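Local coordinates for 3-methylaspartate ammonia-lyase (Citrobacter amalonaticus, PDB 1KKO), which catalyses the reversible, magnesium-dependent anti elimination of ammonia from L-threo-3-methylaspartate to give mesaconate, probably as a step of glutamate degradation, at residues A[8-13]-A[88-93]; A[82-87]-A[125-130]. One frame throughout, in Å; residues are numbered along the deposited sequence.

Contact 1 of 2, residues A[8-13]-A[88-93]; sequences FTAGYS and HFIPFL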
ATOM      1  N   PHE A   8     -13.760  10.633  13.954  1.00 11.95           N
ATOM      2  CA  PHE A   8     -12.856   9.522  14.232  1.00 12.02           C
ATOM      3  C   PHE A   8     -13.461   8.245  13.662  1.00 12.11           C
ATOM      4  O   PHE A   8     -14.608   7.913  13.971  1.00 13.03           O
ATOM      5  CB  PHE A   8     -12.646   9.374  15.734  1.00 12.40           C
ATOM      6  CG  PHE A   8     -11.995  10.576  16.374  1.00 13.21           C
ATOM      7  CD1 PHE A   8     -10.640  10.831  16.197  1.00 14.08           C
ATOM      8  CD2 PHE A   8     -12.739  11.455  17.146  1.00 14.62           C
ATOM      9  CE1 PHE A   8     -10.029  11.924  16.778  1.00 15.33           C
ATOM     10  CE2 PHE A   8     -12.130  12.565  17.716  1.00 16.24           C
ATOM     11  CZ  PHE A   8     -10.772  12.786  17.533  1.00 16.06           C
ATOM     12  N   THR A   9     -12.707   7.544  12.823  1.00 11.52           N
ATOM     13  CA  THR A   9     -13.203   6.316  12.217  1.00 12.58           C
ATOM     14  C   THR A   9     -12.187   5.196  12.336  1.00 11.76           C
ATOM     15  O   THR A   9     -10.998   5.349  12.019  1.00 11.60           O
ATOM     16  CB  THR A   9     -13.595   6.542  10.751  1.00 13.79           C
ATOM     17  OG1 THR A   9     -12.494   7.007  10.006  1.00 16.88           O
ATOM     18  CG2 THR A   9     -14.525   7.681  10.612  1.00 14.67           C
ATOM     19  N   ALA A  10     -12.667   4.051  12.788  1.00 11.91           N
ATOM     20  CA  ALA A  10     -11.841   2.856  12.925  1.00 11.98           C
ATOM     21  C   ALA A  10     -11.420   2.347  11.564  1.00 12.20           C
ATOM     22  O   ALA A  10     -12.166   2.453  10.594  1.00 13.04           O
ATOM     23  CB  ALA A  10     -12.609   1.758  13.659  1.00 12.75           C
ATOM     24  N   GLY A  11     -10.210   1.804  11.482  1.00 11.40           N
ATOM     25  CA  GLY A  11      -9.745   1.194  10.251  1.00 11.11           C
ATOM     26  C   GLY A  11      -8.668   0.177  10.516  1.00 10.71           C
ATOM     27  O   GLY A  11      -8.321  -0.142  11.657  1.00 10.82           O
ATOM     28  N   TYR A  12      -8.183  -0.381   9.426  1.00 10.73           N
ATOM     29  CA  TYR A  12      -7.073  -1.310   9.479  1.00 10.58           C
ATOM     30  C   TYR A  12      -5.806  -0.618   9.019  1.00 10.67           C
ATOM     31  O   TYR A  12      -5.813   0.113   8.033  1.00 11.36           O
ATOM     32  CB  TYR A  12      -7.344  -2.531   8.585  1.00 11.19           C
ATOM     33  CG  TYR A  12      -8.398  -3.469   9.142  1.00 11.72           C
ATOM     34  CD1 TYR A  12      -8.148  -4.220  10.267  1.00 12.57           C
ATOM     35  CD2 TYR A  12      -9.635  -3.586   8.545  1.00 13.09           C
ATOM     36  CE1 TYR A  12      -9.095  -5.067  10.775  1.00 13.46           C
ATOM     37  CE2 TYR A  12     -10.594  -4.438   9.047  1.00 13.26           C
ATOM     38  CZ  TYR A  12     -10.312  -5.169  10.163  1.00 13.46           C
ATOM     39  OH  TYR A  12     -11.259  -6.020  10.674  1.00 15.48           O
ATOM     40  N   SER A  13      -4.723  -0.833   9.759  1.00 10.11           N
ATOM     41  CA  SER A  13      -3.403  -0.382   9.346  1.00 10.17           C
ATOM     42  C   SER A  13      -2.791  -1.441   8.420  1.00  9.93           C
ATOM     43  O   SER A  13      -3.405  -2.476   8.143  1.00 10.90           O
ATOM     44  CB  SER A  13      -2.522  -0.091  10.544  1.00 10.80           C
ATOM     45  OG  SER A  13      -2.360  -1.232  11.348  1.00 12.53           O
ATOM     46  N   HIS A  88     -11.498   0.524  21.773  1.00 23.65           N
ATOM     47  CA  HIS A  88     -11.300   1.283  22.987  1.00 23.79           C
ATOM     48  C   HIS A  88     -11.172   2.764  22.699  1.00 23.18           C
ATOM     49  O   HIS A  88     -11.737   3.604  23.397  1.00 23.96           O
ATOM     50  CB  HIS A  88     -10.029   0.807  23.682  1.00 24.09           C
ATOM     51  N   PHE A  89     -10.442   3.091  21.649  1.00 21.73           N
ATOM     52  CA  PHE A  89     -10.126   4.483  21.413  1.00 20.63           C
ATOM     53  C   PHE A  89     -11.202   5.340  20.766  1.00 19.88           C
ATOM     54  O   PHE A  89     -11.207   6.542  20.981  1.00 19.87           O
ATOM     55  CB  PHE A  89      -8.796   4.586  20.688  1.00 20.41           C
ATOM     56  CG  PHE A  89      -7.629   4.465  21.615  1.00 19.81           C
ATOM     57  CD1 PHE A  89      -7.201   5.567  22.333  1.00 19.13           C
ATOM     58  CD2 PHE A  89      -6.980   3.253  21.801  1.00 19.58           C
ATOM     59  CE1 PHE A  89      -6.140   5.473  23.197  1.00 19.03           C
ATOM     60  CE2 PHE A  89      -5.907   3.154  22.680  1.00 19.19           C
ATOM     61  CZ  PHE A  89      -5.487   4.268  23.376  1.00 19.82           C
ATOM     62  N   ILE A  90     -12.125   4.749  20.017  1.00 19.10           N
ATOM     63  CA  ILE A  90     -13.152   5.548  19.355  1.00 18.78           C
ATOM     64  C   ILE A  90     -13.988   6.334  20.387  1.00 18.34           C
ATOM     65  O   ILE A  90     -14.092   7.554  20.299  1.00 17.35           O
ATOM     66  CB  ILE A  90     -14.026   4.679  18.401  1.00 19.36           C
ATOM     67  CG1 ILE A  90     -13.217   4.227  17.181  1.00 20.12           C
ATOM     68  CG2 ILE A  90     -15.244   5.455  17.923  1.00 19.64           C
ATOM     69  CD1 ILE A  90     -12.837   5.355  16.267  1.00 20.25           C
ATOM     70  N   PRO A  91     -14.570   5.659  21.377  1.00 19.15           N
ATOM     71  CA  PRO A  91     -15.342   6.373  22.402  1.00 19.22           C
ATOM     72  C   PRO A  91     -14.496   7.370  23.183  1.00 18.86           C
ATOM     73  O   PRO A  91     -14.960   8.474  23.471  1.00 19.25           O
ATOM     74  CB  PRO A  91     -15.833   5.256  23.336  1.00 19.40           C
ATOM     75  CG  PRO A  91     -15.606   4.007  22.648  1.00 20.07           C
ATOM     76  CD  PRO A  91     -14.576   4.205  21.591  1.00 19.53           C
ATOM     77  N   PHE A  92     -13.272   6.973  23.511  1.00 18.73           N
ATOM     78  CA  PHE A  92     -12.329   7.827  24.227  1.00 18.59           C
ATOM     79  C   PHE A  92     -12.112   9.125  23.444  1.00 17.71           C
ATOM     80  O   PHE A  92     -12.183  10.224  23.993  1.00 17.93           O
ATOM     81  CB  PHE A  92     -11.008   7.069  24.422  1.00 19.32           C
ATOM     82  CG  PHE A  92      -9.901   7.889  25.041  1.00 20.52           C
ATOM     83  CD1 PHE A  92      -9.089   8.691  24.257  1.00 21.10           C
ATOM     84  CD2 PHE A  92      -9.648   7.821  26.409  1.00 21.90           C
ATOM     85  CE1 PHE A  92      -8.073   9.433  24.816  1.00 21.53           C
ATOM     86  CE2 PHE A  92      -8.627   8.558  26.974  1.00 21.90           C
ATOM     87  CZ  PHE A  92      -7.841   9.361  26.184  1.00 21.80           C
ATOM     88  N   LEU A  93     -11.850   9.007  22.146  1.00 16.87           N
ATOM     89  CA  LEU A  93     -11.597  10.187  21.321  1.00 16.29           C
ATOM     90  C   LEU A  93     -12.836  11.060  21.155  1.00 16.55           C
ATOM     91  O   LEU A  93     -12.753  12.295  21.225  1.00 16.08           O
ATOM     92  CB  LEU A  93     -11.048   9.761  19.960  1.00 16.03           C
ATOM     93  CG  LEU A  93      -9.662   9.113  20.017  1.00 16.29           C
ATOM     94  CD1 LEU A  93      -9.366   8.358  18.713  1.00 16.69           C
ATOM     95  CD2 LEU A  93      -8.588  10.153  20.305  1.00 17.66           C
TER

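Contact 2 of 2, residues A[82-87]-A[125-130]; sequences PLFLAE and LLHTAV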
ATOM      1  N   PRO A  82       1.360   0.578  24.470  1.00 15.82           N
ATOM      2  CA  PRO A  82       0.693  -0.695  24.162  1.00 16.52           C
ATOM      3  C   PRO A  82       0.093  -0.795  22.762  1.00 16.21           C
ATOM      4  O   PRO A  82      -0.023   0.214  22.089  1.00 15.64           O
ATOM      5  CB  PRO A  82      -0.442  -0.742  25.196  1.00 17.37           C
ATOM      6  CG  PRO A  82      -0.124   0.261  26.199  1.00 18.02           C
ATOM      7  CD  PRO A  82       0.680   1.323  25.545  1.00 16.02           C
ATOM      8  N   LEU A  83      -0.308  -1.989  22.317  1.00 16.25           N
ATOM      9  CA  LEU A  83      -0.970  -2.081  21.015  1.00 16.92           C
ATOM     10  C   LEU A  83      -2.223  -1.212  21.064  1.00 16.90           C
ATOM     11  O   LEU A  83      -2.795  -0.958  22.129  1.00 17.17           O
ATOM     12  CB  LEU A  83      -1.276  -3.516  20.588  1.00 17.50           C
ATOM     13  CG  LEU A  83      -2.477  -4.234  21.223  1.00 18.22           C
ATOM     14  CD1 LEU A  83      -2.515  -5.652  20.685  1.00 20.11           C
ATOM     15  CD2 LEU A  83      -2.434  -4.243  22.735  1.00 20.99           C
ATOM     16  N   PHE A  84      -2.634  -0.795  19.885  1.00 16.94           N
ATOM     17  CA  PHE A  84      -3.631   0.238  19.705  1.00 16.95           C
ATOM     18  C   PHE A  84      -4.835  -0.296  18.960  1.00 17.48           C
ATOM     19  O   PHE A  84      -4.773  -0.516  17.748  1.00 17.30           O
ATOM     20  CB  PHE A  84      -2.965   1.378  18.922  1.00 16.68           C
ATOM     21  CG  PHE A  84      -3.847   2.552  18.680  1.00 15.90           C
ATOM     22  CD1 PHE A  84      -4.102   3.462  19.694  1.00 16.14           C
ATOM     23  CD2 PHE A  84      -4.402   2.770  17.436  1.00 15.93           C
ATOM     24  CE1 PHE A  84      -4.917   4.556  19.461  1.00 16.99           C
ATOM     25  CE2 PHE A  84      -5.215   3.862  17.214  1.00 16.66           C
ATOM     26  CZ  PHE A  84      -5.471   4.748  18.226  1.00 17.33           C
ATOM     27  N   LEU A  85      -5.935  -0.484  19.689  1.00 18.31           N
ATOM     28  CA  LEU A  85      -7.169  -1.026  19.117  1.00 19.10           C
ATOM     29  C   LEU A  85      -8.290   0.011  19.079  1.00 18.78           C
ATOM     30  O   LEU A  85      -8.548   0.697  20.067  1.00 18.25           O
ATOM     31  CB  LEU A  85      -7.609  -2.254  19.898  1.00 20.00           C
ATOM     32  CG  LEU A  85      -6.604  -3.414  19.946  1.00 21.69           C
ATOM     33  CD1 LEU A  85      -7.275  -4.631  20.567  1.00 23.55           C
ATOM     34  CD2 LEU A  85      -6.055  -3.762  18.577  1.00 22.83           C
ATOM     35  N   ALA A  86      -8.949   0.128  17.928  1.00 18.67           N
ATOM     36  CA  ALA A  86      -9.982   1.151  17.742  1.00 19.46           C
ATOM     37  C   ALA A  86     -11.160   1.047  18.710  1.00 20.32           C
ATOM     38  O   ALA A  86     -11.715   2.069  19.135  1.00 20.47           O
ATOM     39  CB  ALA A  86     -10.486   1.135  16.318  1.00 19.49           C
ATOM     40  N   GLU A  87     -11.532  -0.176  19.069  1.00 21.22           N
ATOM     41  CA  GLU A  87     -12.695  -0.410  19.916  1.00 22.30           C
ATOM     42  C   GLU A  87     -12.652   0.498  21.124  1.00 23.10           C
ATOM     43  O   GLU A  87     -13.641   1.140  21.456  1.00 24.59           O
ATOM     44  CB  GLU A  87     -12.740  -1.868  20.379  1.00 22.56           C
ATOM     45  N   LEU A 125      -0.646  10.577  29.777  1.00 21.88           N
ATOM     46  CA  LEU A 125      -0.441  11.221  28.487  1.00 20.80           C
ATOM     47  C   LEU A 125      -1.201  10.401  27.480  1.00 18.66           C
ATOM     48  O   LEU A 125      -1.379   9.193  27.639  1.00 19.22           O
ATOM     49  CB  LEU A 125       1.032  11.231  28.030  1.00 21.45           C
ATOM     50  CG  LEU A 125       2.012  12.272  28.561  1.00 22.94           C
ATOM     51  CD1 LEU A 125       3.378  11.999  27.941  1.00 23.71           C
ATOM     52  CD2 LEU A 125       1.568  13.712  28.286  1.00 23.78           C
ATOM     53  N   LEU A 126      -1.654  11.064  26.439  1.00 16.95           N
ATOM     54  CA  LEU A 126      -2.291  10.345  25.368  1.00 15.04           C
ATOM     55  C   LEU A 126      -1.320   9.325  24.777  1.00 13.78           C
ATOM     56  O   LEU A 126      -0.110   9.558  24.696  1.00 13.52           O
ATOM     57  CB  LEU A 126      -2.704  11.305  24.270  1.00 14.96           C
ATOM     58  CG  LEU A 126      -3.836  12.277  24.601  1.00 15.66           C
ATOM     59  CD1 LEU A 126      -4.021  13.246  23.463  1.00 15.49           C
ATOM     60  CD2 LEU A 126      -5.133  11.531  24.903  1.00 17.17           C
ATOM     61  N   HIS A 127      -1.869   8.197  24.364  1.00 13.34           N
ATOM     62  CA  HIS A 127      -1.096   7.171  23.692  1.00 12.57           C
ATOM     63  C   HIS A 127      -0.321   7.839  22.558  1.00 11.77           C
ATOM     64  O   HIS A 127      -0.840   8.736  21.885  1.00 11.75           O
ATOM     65  CB  HIS A 127      -2.067   6.130  23.150  1.00 12.79           C
ATOM     66  CG  HIS A 127      -1.430   4.871  22.655  1.00 12.26           C
ATOM     67  ND1 HIS A 127      -0.607   4.817  21.546  1.00 12.43           N
ATOM     68  CD2 HIS A 127      -1.521   3.603  23.120  1.00 12.87           C
ATOM     69  CE1 HIS A 127      -0.234   3.566  21.344  1.00 12.29           C
ATOM     70  NE2 HIS A 127      -0.767   2.811  22.292  1.00 12.64           N
ATOM     71  N   THR A 128       0.913   7.408  22.315  1.00 11.29           N
ATOM     72  CA  THR A 128       1.691   7.980  21.227  1.00 11.27           C
ATOM     73  C   THR A 128       0.949   7.916  19.897  1.00 10.87           C
ATOM     74  O   THR A 128       1.087   8.817  19.093  1.00 10.94           O
ATOM     75  CB  THR A 128       3.066   7.298  21.062  1.00 11.56           C
ATOM     76  OG1 THR A 128       2.912   5.874  21.055  1.00 12.39           O
ATOM     77  CG2 THR A 128       3.986   7.652  22.218  1.00 11.91           C
ATOM     78  N   ALA A 129       0.175   6.859  19.663  1.00 10.51           N
ATOM     79  CA  ALA A 129      -0.556   6.715  18.397  1.00 10.82           C
ATOM     80  C   ALA A 129      -1.588   7.808  18.220  1.00 10.46           C
ATOM     81  O   ALA A 129      -1.838   8.233  17.108  1.00 10.51           O
ATOM     82  CB  ALA A 129      -1.224   5.371  18.323  1.00 10.75           C
ATOM     83  N   VAL A 130      -2.231   8.211  19.310  1.00 10.82           N
ATOM     84  CA  VAL A 130      -3.224   9.279  19.268  1.00 10.96           C
ATOM     85  C   VAL A 130      -2.529  10.613  18.978  1.00 10.90           C
ATOM     86  O   VAL A 130      -2.966  11.384  18.137  1.00 10.85           O
ATOM     87  CB  VAL A 130      -4.025   9.340  20.571  1.00 11.73           C
ATOM     88  CG1 VAL A 130      -4.928  10.587  20.597  1.00 12.31           C
ATOM     89  CG2 VAL A 130      -4.826   8.075  20.732  1.00 13.07           C
TER

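Contact 1 of 2, residues A[8-13]-A[88-93]
Phe8 lays one face of its ring on Leu93, the tight end of a sheet-to-helix contact in the N-terminal domain of this enolase-superfamily enzyme, where helix 86-101 packs on the three-stranded antiparallel sheet begun by strand 3-18. The two segments run nearly antiparallel, their axes at 169° and 8.7 Å apart at closest approach. The evidence for a CH-pi contact is direct: Leu93 CB lies 3.6 Å from the centroid of the Phe8 ring and only 6° off its normal, so the methylene sits over the ring centre. The branch beyond it leans across one rim, with Leu93 CD1 3.8 Å from Phe8 CD1. With CG anti to the carbonyl carbon, chi1 -62°, the Phe8 ring is set where its face meets Leu93, and the two side chains cross at about a right angle. Val53 of strand 47-59, Ile97 and Leu101 of helix 86-101, and Leu134 of helix 128-146 also touch Phe8, which is buried.

Toward the solvent the packing thins. Exposed Ala10 meets the helix through Ile90, but its CB comes no nearer than 4.3 Å to Ile90 CG1. Thr9, by contrast, points away from the helix toward the second subunit, where it packs on Ala407 of that chain. No hydrogen bond joins the two segments, so the strand is held to the helix here by apolar contact. Ile90 spans the change from tight to loose: its CD1 methyl sits against the strand backbone, 3.9 Å from Phe8 O and 3.7 Å from Ala10 N.

Contact 2 of 2, residues A[82-87]-A[125-130]
His127 makes the one hydrogen bond across this contact, donating from NE2 to Pro82 O at 2.7 Å with an N-H...O angle of 159°. The acceptor lies in the imidazole plane, whereas the donor is tilted 25° from the carbonyl plane. At the other ring nitrogen, His127 ND1 accepts from Ala129 N at 2.9 Å, again in the ring plane. With both nitrogens engaged, the rotation of the imidazole is fixed and its tautomer is consistent with a proton on NE2. His127 holds the N-cap position of helix 128-146, and its ND1 bond is the capping interaction; the cap holds the ring at the helix start, and the NE2 bond joins it to the loop leading into helix 86-101, in the enolase-type N-terminal domain.

The aromatic contact is edge-to-face: Phe84 turns its edge to the face of His127, with centroids 5.3 Å apart, and Phe84 CD1 stands over the imidazole centre. Phe84 CG is anti to the backbone N (chi1 -178°), the rotamer that carries the ring toward the helix start.

Ala129 CB makes a CH-pi contact over one face of Phe84, displaced toward the rim, 3.8 Å from the centroid; Val130 CG2 meets Phe84 CE1 at 3.7 Å.

Overall arrangement
Helix 86-101 belongs to both contacts, whose centres are 9 Å apart: contact 1 sets Ile90 and Leu93 of this helix against strand 3-18, contact 2 the loop leading into it against the start of helix 128-146. Contact 2 is the more buried, and no other chain touches it; contact 1 is partly buried, and its strand also meets the second subunit. Contact 1 has no hydrogen bond across its segments and rests on CH-pi and van der Waals contact, whereas contact 2 adds a buried histidine bonded at both nitrogens. They join through Phe89 CD2, 3.4 Å from Phe84 CE1. The side chain of Ala129 in contact 2 lies about 9 Å from that of substrate-site Thr360.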